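Local coordinates for beta-hexosaminidase (Neisseria gonorrhoeae, PDB 6JTJ), which probably removes the terminal beta-1,4-linked N-acetylglucosamine from peptide-linked peptidoglycan fragments, as a cytoplasmic glycosidase of cell-wall recycling, at residues Ala103-Gly108 and Cys208-Pro213; Arg110-Arg113 and Thr119-Pro122; Val166-Trp171 and Ala175-Arg180. All coordinates share one frame; numbering follows the deposited sequence.

Contact 1 (Ala103-Gly108 and Cys208-Pro213). With NAG (2-acetamido-2-deoxy-beta-D-glucopyranose), chain I.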
loop_
_atom_site.group_PDB
_atom_site.type_symbol
_atom_site.label_atom_id
_atom_site.label_comp_id
_atom_site.label_asym_id
_atom_site.label_seq_id
_atom_site.Cartn_x
_atom_site.Cartn_y
_atom_site.Cartn_z
ATOM N N ALA C 103 -4.152 0.984 21.384
ATOM C CA ALA C 103 -4.773 1.288 20.098
ATOM C C ALA C 103 -4.630 0.154 19.101
ATOM O O ALA C 103 -3.844 -0.774 19.295
ATOM C CB ALA C 103 -4.179 2.560 19.520
ATOM N N VAL C 104 -5.447 0.229 18.052
ATOM C CA VAL C 104 -5.427 -0.734 16.946
ATOM C C VAL C 104 -5.949 -0.059 15.668
ATOM O O VAL C 104 -6.661 0.943 15.729
ATOM C CB VAL C 104 -6.285 -1.973 17.276
ATOM C CG1 VAL C 104 -7.772 -1.631 17.258
ATOM C CG2 VAL C 104 -5.993 -3.124 16.330
ATOM N N ASP C 105 -5.546 -0.590 14.524
ATOM C CA ASP C 105 -6.055 -0.169 13.225
ATOM C C ASP C 105 -7.302 -0.975 12.844
ATOM O O ASP C 105 -7.193 -2.023 12.197
ATOM C CB ASP C 105 -4.975 -0.350 12.138
ATOM C CG ASP C 105 -3.755 0.536 12.352
ATOM O OD1 ASP C 105 -3.935 1.768 12.375
ATOM O OD2 ASP C 105 -2.620 0.013 12.451
ATOM N N HIS C 106 -8.475 -0.499 13.271
ATOM C CA HIS C 106 -9.747 -0.984 12.736
ATOM C C HIS C 106 -10.384 0.124 11.939
ATOM O O HIS C 106 -11.026 1.013 12.496
ATOM C CB HIS C 106 -10.705 -1.457 13.834
ATOM C CG HIS C 106 -10.544 -2.902 14.190
ATOM N ND1 HIS C 106 -11.579 -3.671 14.670
ATOM C CD2 HIS C 106 -9.469 -3.716 14.137
ATOM C CE1 HIS C 106 -11.153 -4.902 14.880
ATOM N NE2 HIS C 106 -9.873 -4.954 14.574
ATOM N N GLU C 107 -10.179 0.072 10.630
ATOM C CA GLU C 107 -10.818 0.994 9.707
ATOM C C GLU C 107 -12.043 0.340 9.103
ATOM O O GLU C 107 -13.096 0.962 8.999
ATOM C CB GLU C 107 -9.872 1.361 8.570
ATOM C CG GLU C 107 -8.683 2.202 8.986
ATOM C CD GLU C 107 -7.680 2.407 7.862
ATOM O OE1 GLU C 107 -8.060 2.304 6.676
ATOM O OE2 GLU C 107 -6.512 2.677 8.172
ATOM N N GLY C 108 -11.865 -0.895 8.648
ATOM C CA GLY C 108 -12.852 -1.570 7.843
ATOM C C GLY C 108 -12.250 -2.154 6.570
ATOM O O GLY C 108 -11.194 -1.737 6.107
ATOM N N CYS C 208 -9.143 9.348 15.128
ATOM C CA CYS C 208 -7.803 9.699 14.676
ATOM C C CYS C 208 -7.822 9.822 13.167
ATOM O O CYS C 208 -7.958 8.808 12.467
ATOM C CB CYS C 208 -6.788 8.630 15.099
ATOM S SG CYS C 208 -5.124 8.943 14.491
ATOM N N GLY C 209 -7.709 11.056 12.681
ATOM C CA GLY C 209 -7.770 11.325 11.264
ATOM C C GLY C 209 -6.465 10.972 10.574
ATOM O O GLY C 209 -5.410 11.254 11.108
ATOM N N LYS C 210 -6.550 10.356 9.401
ATOM C CA LYS C 210 -5.373 9.942 8.640
ATOM C C LYS C 210 -5.568 10.303 7.170
ATOM O O LYS C 210 -6.695 10.194 6.690
ATOM C CB LYS C 210 -5.213 8.417 8.709
ATOM C CG LYS C 210 -5.407 7.833 10.079
ATOM C CD LYS C 210 -4.804 6.428 10.181
ATOM C CE LYS C 210 -5.610 5.373 9.454
ATOM N NZ LYS C 210 -5.384 4.035 10.100
ATOM N N HIS C 211 -4.525 10.687 6.412
ATOM C CA HIS C 211 -3.149 10.889 6.854
ATOM C C HIS C 211 -2.816 12.330 6.532
ATOM O O HIS C 211 -2.715 12.698 5.374
ATOM C CB HIS C 211 -2.205 9.935 6.127
ATOM C CG HIS C 211 -2.597 8.504 6.256
ATOM N ND1 HIS C 211 -3.634 7.944 5.536
ATOM C CD2 HIS C 211 -2.092 7.509 7.022
ATOM C CE1 HIS C 211 -3.741 6.666 5.841
ATOM N NE2 HIS C 211 -2.823 6.380 6.743
ATOM N N PHE C 212 -2.681 13.146 7.571
ATOM C CA PHE C 212 -2.548 14.591 7.430
ATOM C C PHE C 212 -1.294 14.941 6.643
ATOM O O PHE C 212 -0.225 14.411 6.942
ATOM C CB PHE C 212 -2.446 15.246 8.810
ATOM C CG PHE C 212 -2.259 16.733 8.756
ATOM C CD1 PHE C 212 -3.362 17.575 8.655
ATOM C CD2 PHE C 212 -1.007 17.281 8.803
ATOM C CE1 PHE C 212 -3.209 18.933 8.590
ATOM C CE2 PHE C 212 -0.838 18.664 8.758
ATOM C CZ PHE C 212 -1.935 19.487 8.658
ATOM N N PRO C 213 -1.388 15.887 5.698
ATOM C CA PRO C 213 -2.506 16.713 5.289
ATOM C C PRO C 213 -3.309 16.176 4.097
ATOM O O PRO C 213 -4.134 16.926 3.532
ATOM C CB PRO C 213 -1.810 18.006 4.886
ATOM C CG PRO C 213 -0.553 17.515 4.243
ATOM C CD PRO C 213 -0.158 16.284 4.993
HETATM C C1 NAG I . 0.809 3.425 8.571
HETATM C C2 NAG I . -0.560 3.416 7.875
HETATM C C3 NAG I . -1.619 3.979 8.793
HETATM C C4 NAG I . -1.579 3.294 10.157
HETATM C C5 NAG I . -0.221 3.451 10.811
HETATM C C6 NAG I . -0.123 2.609 12.087
HETATM C C7 NAG I . -1.100 3.879 5.476
HETATM C C8 NAG I . -1.709 2.541 5.417
HETATM N N2 NAG I . -0.574 4.199 6.664
HETATM O O1 NAG I . 1.677 2.483 7.968
HETATM O O3 NAG I . -2.877 3.831 8.173
HETATM O O4 NAG I . -2.584 3.780 11.011
HETATM O O5 NAG I . 0.771 2.985 9.920
HETATM O O6 NAG I . -0.234 1.216 11.845
HETATM O O7 NAG I . -1.060 4.601 4.465
#

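Contact 2 (Arg110-Arg113 and Thr119-Pro122)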
loop_
_atom_site.group_PDB
_atom_site.type_symbol
_atom_site.label_atom_id
_atom_site.label_comp_id
_atom_site.label_asym_id
_atom_site.label_seq_id
_atom_site.Cartn_x
_atom_site.Cartn_y
_atom_site.Cartn_z
ATOM N N ARG C 110 -10.185 -3.998 4.189
ATOM C CA ARG C 110 -8.879 -4.686 4.236
ATOM C C ARG C 110 -7.958 -4.202 5.330
ATOM O O ARG C 110 -6.821 -4.701 5.459
ATOM C CB ARG C 110 -8.157 -4.615 2.885
ATOM C CG ARG C 110 -8.963 -5.170 1.734
ATOM C CD ARG C 110 -8.109 -5.399 0.509
ATOM N NE ARG C 110 -8.886 -5.891 -0.617
ATOM C CZ ARG C 110 -9.554 -5.117 -1.464
ATOM N NH1 ARG C 110 -9.603 -3.795 -1.312
ATOM N NH2 ARG C 110 -10.206 -5.671 -2.477
ATOM N N VAL C 111 -8.472 -3.313 6.173
ATOM C CA VAL C 111 -7.758 -2.903 7.371
ATOM C C VAL C 111 -8.630 -3.155 8.611
ATOM O O VAL C 111 -9.391 -2.289 9.060
ATOM C CB VAL C 111 -7.343 -1.435 7.299
ATOM C CG1 VAL C 111 -6.460 -1.072 8.473
ATOM C CG2 VAL C 111 -6.625 -1.151 5.992
ATOM N N GLN C 112 -8.522 -4.379 9.130
ATOM C CA GLN C 112 -9.212 -4.796 10.346
ATOM C C GLN C 112 -8.406 -5.931 10.965
ATOM O O GLN C 112 -8.382 -7.047 10.431
ATOM C CB GLN C 112 -10.635 -5.273 10.023
ATOM C CG GLN C 112 -11.383 -5.708 11.272
ATOM C CD GLN C 112 -12.805 -6.177 11.028
ATOM O OE1 GLN C 112 -13.408 -5.924 9.987
ATOM N NE2 GLN C 112 -13.340 -6.895 12.011
ATOM N N ARG C 113 -7.667 -5.631 12.027
ATOM C CA ARG C 113 -6.718 -6.588 12.605
ATOM C C ARG C 113 -7.384 -7.836 13.158
ATOM O O ARG C 113 -6.906 -8.950 12.953
ATOM C CB ARG C 113 -5.898 -5.938 13.726
ATOM C CG ARG C 113 -5.098 -4.716 13.331
ATOM C CD ARG C 113 -4.304 -4.900 12.045
ATOM N NE ARG C 113 -3.538 -3.689 11.769
ATOM C CZ ARG C 113 -3.153 -3.277 10.558
ATOM N NH1 ARG C 113 -3.449 -3.972 9.464
ATOM N NH2 ARG C 113 -2.476 -2.142 10.442
ATOM N N THR C 119 -17.667 -8.421 14.331
ATOM C CA THR C 119 -18.399 -8.125 13.119
ATOM C C THR C 119 -17.390 -7.703 12.053
ATOM O O THR C 119 -16.496 -6.911 12.339
ATOM C CB THR C 119 -19.355 -6.958 13.315
ATOM O OG1 THR C 119 -20.219 -7.275 14.388
ATOM C CG2 THR C 119 -20.182 -6.685 12.075
ATOM N N ARG C 120 -17.529 -8.250 10.839
ATOM C CA ARG C 120 -16.685 -7.845 9.722
ATOM C C ARG C 120 -17.116 -6.468 9.256
ATOM O O ARG C 120 -18.277 -6.240 8.973
ATOM C CB ARG C 120 -16.776 -8.858 8.579
ATOM C CG ARG C 120 -15.693 -8.690 7.524
ATOM C CD ARG C 120 -14.348 -9.189 8.025
ATOM N NE ARG C 120 -13.331 -9.127 6.978
ATOM C CZ ARG C 120 -12.618 -8.052 6.645
ATOM N NH1 ARG C 120 -12.777 -6.898 7.288
ATOM N NH2 ARG C 120 -11.731 -8.135 5.653
ATOM N N LEU C 121 -16.174 -5.540 9.190
ATOM C CA LEU C 121 -16.479 -4.151 8.868
ATOM C C LEU C 121 -16.314 -3.883 7.376
ATOM O O LEU C 121 -15.394 -4.413 6.754
ATOM C CB LEU C 121 -15.556 -3.220 9.650
ATOM C CG LEU C 121 -15.630 -3.331 11.170
ATOM C CD1 LEU C 121 -14.403 -2.696 11.797
ATOM C CD2 LEU C 121 -16.897 -2.697 11.709
ATOM N N PRO C 122 -17.185 -3.049 6.812
ATOM C CA PRO C 122 -17.062 -2.730 5.418
ATOM C C PRO C 122 -15.958 -1.732 5.206
ATOM O O PRO C 122 -15.616 -0.998 6.140
ATOM C CB PRO C 122 -18.397 -2.054 5.102
ATOM C CG PRO C 122 -18.772 -1.392 6.394
ATOM C CD PRO C 122 -18.366 -2.402 7.421
#

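Contact 3 (Val166-Trp171 and Ala175-Arg180). With NAG (2-acetamido-2-deoxy-beta-D-glucopyranose), chain I.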
loop_
_atom_site.group_PDB
_atom_site.type_symbol
_atom_site.label_atom_id
_atom_site.label_comp_id
_atom_site.label_asym_id
_atom_site.label_seq_id
_atom_site.Cartn_x
_atom_site.Cartn_y
_atom_site.Cartn_z
ATOM N N VAL C 166 -9.881 7.387 8.020
ATOM C CA VAL C 166 -9.195 7.926 6.867
ATOM C C VAL C 166 -9.984 9.110 6.297
ATOM O O VAL C 166 -11.166 8.978 5.994
ATOM C CB VAL C 166 -9.029 6.835 5.793
ATOM C CG1 VAL C 166 -8.498 7.418 4.490
ATOM C CG2 VAL C 166 -8.085 5.761 6.306
ATOM N N LEU C 167 -9.316 10.248 6.169
ATOM C CA LEU C 167 -9.883 11.478 5.641
ATOM C C LEU C 167 -9.287 11.835 4.287
ATOM O O LEU C 167 -9.608 12.864 3.692
ATOM C CB LEU C 167 -9.607 12.615 6.617
ATOM C CG LEU C 167 -10.172 12.453 8.021
ATOM C CD1 LEU C 167 -9.828 13.660 8.895
ATOM C CD2 LEU C 167 -11.674 12.270 7.985
ATOM N N ASP C 168 -8.411 10.968 3.788
ATOM C CA ASP C 168 -7.839 11.126 2.466
ATOM C C ASP C 168 -8.947 11.094 1.414
ATOM O O ASP C 168 -9.930 10.360 1.561
ATOM C CB ASP C 168 -6.846 9.991 2.188
ATOM C CG ASP C 168 -5.731 9.925 3.234
ATOM O OD1 ASP C 168 -5.147 10.986 3.566
ATOM O OD2 ASP C 168 -5.415 8.793 3.676
ATOM N N LEU C 169 -8.782 11.892 0.367
ATOM C CA LEU C 169 -9.781 11.965 -0.696
ATOM C C LEU C 169 -9.426 10.956 -1.800
ATOM O O LEU C 169 -8.266 10.764 -2.125
ATOM C CB LEU C 169 -9.813 13.355 -1.324
ATOM C CG LEU C 169 -9.944 14.569 -0.396
ATOM C CD1 LEU C 169 -10.054 15.852 -1.225
ATOM C CD2 LEU C 169 -11.149 14.425 0.514
ATOM N N ASP C 170 -10.439 10.336 -2.368
ATOM C CA ASP C 170 -10.224 9.419 -3.449
ATOM C C ASP C 170 -10.054 10.149 -4.779
ATOM O O ASP C 170 -11.003 10.293 -5.513
ATOM C CB ASP C 170 -11.371 8.423 -3.562
ATOM C CG ASP C 170 -11.091 7.370 -4.647
ATOM O OD1 ASP C 170 -9.911 7.146 -4.989
ATOM O OD2 ASP C 170 -12.030 6.737 -5.127
ATOM N N TRP C 171 -8.841 10.595 -5.055
ATOM C CA TRP C 171 -8.515 11.217 -6.313
ATOM C C TRP C 171 -8.326 10.187 -7.433
ATOM O O TRP C 171 -8.163 10.569 -8.564
ATOM C CB TRP C 171 -7.231 12.041 -6.196
ATOM C CG TRP C 171 -7.361 13.295 -5.402
ATOM C CD1 TRP C 171 -6.933 13.508 -4.125
ATOM C CD2 TRP C 171 -7.920 14.545 -5.853
ATOM N NE1 TRP C 171 -7.200 14.803 -3.740
ATOM C CE2 TRP C 171 -7.809 15.463 -4.778
ATOM C CE3 TRP C 171 -8.499 14.974 -7.052
ATOM C CZ2 TRP C 171 -8.263 16.791 -4.872
ATOM C CZ3 TRP C 171 -8.941 16.305 -7.154
ATOM C CH2 TRP C 171 -8.843 17.189 -6.056
ATOM N N ALA C 175 -3.326 3.659 -4.676
ATOM C CA ALA C 175 -3.834 2.295 -4.478
ATOM C C ALA C 175 -3.795 1.878 -3.022
ATOM O O ALA C 175 -4.688 1.211 -2.545
ATOM C CB ALA C 175 -3.013 1.301 -5.298
ATOM N N VAL C 176 -2.755 2.269 -2.304
ATOM C CA VAL C 176 -2.636 1.874 -0.924
ATOM C C VAL C 176 -3.784 2.432 -0.065
ATOM O O VAL C 176 -4.111 1.856 0.979
ATOM C CB VAL C 176 -1.233 2.184 -0.340
ATOM C CG1 VAL C 176 -0.971 3.676 -0.142
ATOM C CG2 VAL C 176 -1.053 1.451 0.974
ATOM N N ILE C 177 -4.322 3.593 -0.448
ATOM C CA ILE C 177 -5.498 4.130 0.217
ATOM C C ILE C 177 -6.680 3.402 -0.392
ATOM O O ILE C 177 -7.380 2.698 0.310
ATOM C CB ILE C 177 -5.641 5.661 0.068
ATOM C CG1 ILE C 177 -4.431 6.402 0.659
ATOM C CG2 ILE C 177 -6.929 6.156 0.721
ATOM C CD1 ILE C 177 -4.114 6.087 2.097
ATOM N N GLY C 178 -6.852 3.537 -1.694
ATOM C CA GLY C 178 -7.856 2.788 -2.424
ATOM C C GLY C 178 -9.262 2.918 -1.891
ATOM O O GLY C 178 -9.751 4.027 -1.716
ATOM N N ASN C 179 -9.871 1.792 -1.551
ATOM C CA ASN C 179 -11.186 1.824 -0.999
ATOM C C ASN C 179 -11.243 2.227 0.509
ATOM O O ASN C 179 -12.297 2.243 1.110
ATOM C CB ASN C 179 -11.903 0.518 -1.324
ATOM C CG ASN C 179 -11.420 -0.649 -0.464
ATOM O OD1 ASN C 179 -10.630 -0.474 0.454
ATOM N ND2 ASN C 179 -11.928 -1.840 -0.747
ATOM N N ARG C 180 -10.112 2.561 1.108
ATOM C CA ARG C 180 -10.095 3.034 2.484
ATOM C C ARG C 180 -10.612 4.468 2.607
ATOM O O ARG C 180 -10.913 4.911 3.719
ATOM C CB ARG C 180 -8.707 2.964 3.053
ATOM C CG ARG C 180 -8.169 1.530 3.161
ATOM C CD ARG C 180 -6.667 1.541 3.268
ATOM N NE ARG C 180 -6.250 2.128 4.530
ATOM C CZ ARG C 180 -5.017 2.536 4.794
ATOM N NH1 ARG C 180 -4.088 2.458 3.856
ATOM N NH2 ARG C 180 -4.718 3.033 5.992
HETATM C C1 NAG I . 0.809 3.425 8.571
HETATM C C2 NAG I . -0.560 3.416 7.875
HETATM C C3 NAG I . -1.619 3.979 8.793
HETATM C C4 NAG I . -1.579 3.294 10.157
HETATM C C5 NAG I . -0.221 3.451 10.811
HETATM C C6 NAG I . -0.123 2.609 12.087
HETATM C C7 NAG I . -1.100 3.879 5.476
HETATM C C8 NAG I . -1.709 2.541 5.417
HETATM N N2 NAG I . -0.574 4.199 6.664
HETATM O O1 NAG I . 1.677 2.483 7.968
HETATM O O3 NAG I . -2.877 3.831 8.173
HETATM O O4 NAG I . -2.584 3.780 11.011
HETATM O O5 NAG I . 0.771 2.985 9.920
HETATM O O6 NAG I . -0.234 1.216 11.845
HETATM O O7 NAG I . -1.060 4.601 4.465
HETATM O O HOH W 1 -8.583 6.224 -2.849
#

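Contact 1 (Ala103-Gly108 and Cys208-Pro213)
In the N-acetylglucosamine site of this family 3 glycosidase, K210 reaches across to the carboxylates of D105 and E107. The three residues form a salt-bridge network beside the sugar. K210 NZ lies 2.6 Å from E107 OE2. It meets that oxygen on its anti side, 24° out of the carboxylate plane. The two side chains come from opposite directions. E107 is extended beyond CG. In K210 a bend at chi3 (-73°) turns NZ toward E107 and the sugar. The salt bridge from K210 NZ to D105 OD1 is longer, at 3.5 Å, and these two side chains run obliquely to each other.

The same ammonium group donates to the sugar. K210 NZ is 3.0 Å from NAG O4 and also bonds NAG O3. It has a further partner in the backbone oxygen of F163. The two nearby carboxylates would probably favour its charged form. D105 uses both oxygens. OD1 accepts from NAG O4, and OD2 accepts from NAG O6 at 2.7 Å. R113 makes a salt bridge to OD2, which helps to set the carboxylate in place.

H211 adds a further hydrogen bond: its NE2 lies 2.9 Å from NAG O3, near the ring plane, and either atom could be the donor. K210 CB sits 3.4 Å above the centre of one face of the same ring. The peptide bond between K210 and H211 is cis, which probably helps these successive side chains to reach the sugar together. The backbone oxygen of D221 of the second subunit also bonds the NAG.

D105, K210 and H211, on strands 101-108 and 208-212, bind the sugar hydroxyls, while E107 holds the lysine from the second shell. This is typical of the substrate pocket of a family 3 TIM-like barrel, with its Lys-His pair.

Contact 2 (Arg110-Arg113 and Thr119-Pro122)
Q112 and L121 face each other with CA atoms 7.4 Å apart, Q112 on the short strand 111-112 and L121 in an irregular loop. The weakly bonded strand 111-112 folds back antiparallel on strand 101-108 as a hairpin branching from the barrel sheet. The loop leads on to helix 124-134. Here one glutamine amide bridges the strand to the loop.

The Q112 side chain is fully stretched, with CG anti to the backbone N (chi1 -180°). That carries the amide straight to the loop. OE1 accepts two bonds. The backbone N of L121 donates at 2.9 Å in a nearly straight bond (166°), not far from the carbonyl plane. R120 NH1 also lies 2.9 Å from Q112 OE1. It sits well above the carbonyl plane, and the bond is more bent. The amide and the guanidinium are turned steeply against each other, their planes 78° apart. R120 NH1 has a stronger partner in the backbone oxygen of G109. L121 CB lies 3.5 Å from Q112 OE1, so the leucine packs beside the polar oxygen.

The NE2 end donates to the F114 backbone oxygen. With bonds at both ends, the amide has little freedom to flip. R110 points to the dimer interface instead, where its NE makes a salt bridge to D170 of the second subunit. On the loop side, Q112 NE2 donates to the backbone oxygen of T119 at 3.2 Å, somewhat out of both planes.

Contact 3 (Val166-Trp171 and Ala175-Arg180)
I177 points its CB at segment 166-171, and its branches divide between V166, D168 and the sugar. With chi1 at -60°, CG1 lies beside the backbone N and CG2 anti to it, which sends the two branches to different partners. CG2 meets V166 CG1 at 4.3 Å and lies 4.1 Å from D168 CB. The other branch reaches across to the carboxylate. I177 CG1 is 4.0 Å from D168 OD2, and the terminal CD1 is closer, 3.4 Å from that oxygen. CD1 also comes within 4.1 Å of the acetyl oxygen O7 of NAG. The aspartate and isoleucine side chains cross at about a right angle.

D168 OD2 is hydrogen-bonded to H211 ND1, and OD1 accepts from the backbone N of H215. The aspartate would thus help to position a sugar-binding histidine from the second shell. V166 CB rests 3.4 Å from R180 O. The guanidinium of R180 pairs with E107 through NE and sends NH2 to NAG O3 in a weak bond. A water donates to both D170 OD1 and the backbone oxygen of G178, linking the two segments.

This is a barrel loop, between strand 161-162 and helix 186-202, that brings R180 to the sugar site and backs H211 with D168. L167 and L169 face that helix and helix 242-249, while V166, I177 and R180 lie against strand 208-212.

Along the chain, strand 101-108 comes first and enters contact 1. Contact 2 follows at once: 110-113 and 119-122 close a short loop of five residues before helix 124-134. Contact 3 closes another short loop, with three residues between 166-171 and 175-180. Only at 208-213 does contact 1 close, so the two small loops are nested inside it, in series. Contact 2 joins contact 1 through the neighbouring strands 101-108 and 111-112. Contact 3 lies against strand 208-212, where the backbone of L167 bonds that of K210. Contacts 1 and 3 both reach the sugar; contacts 2 and 3 both touch the second subunit.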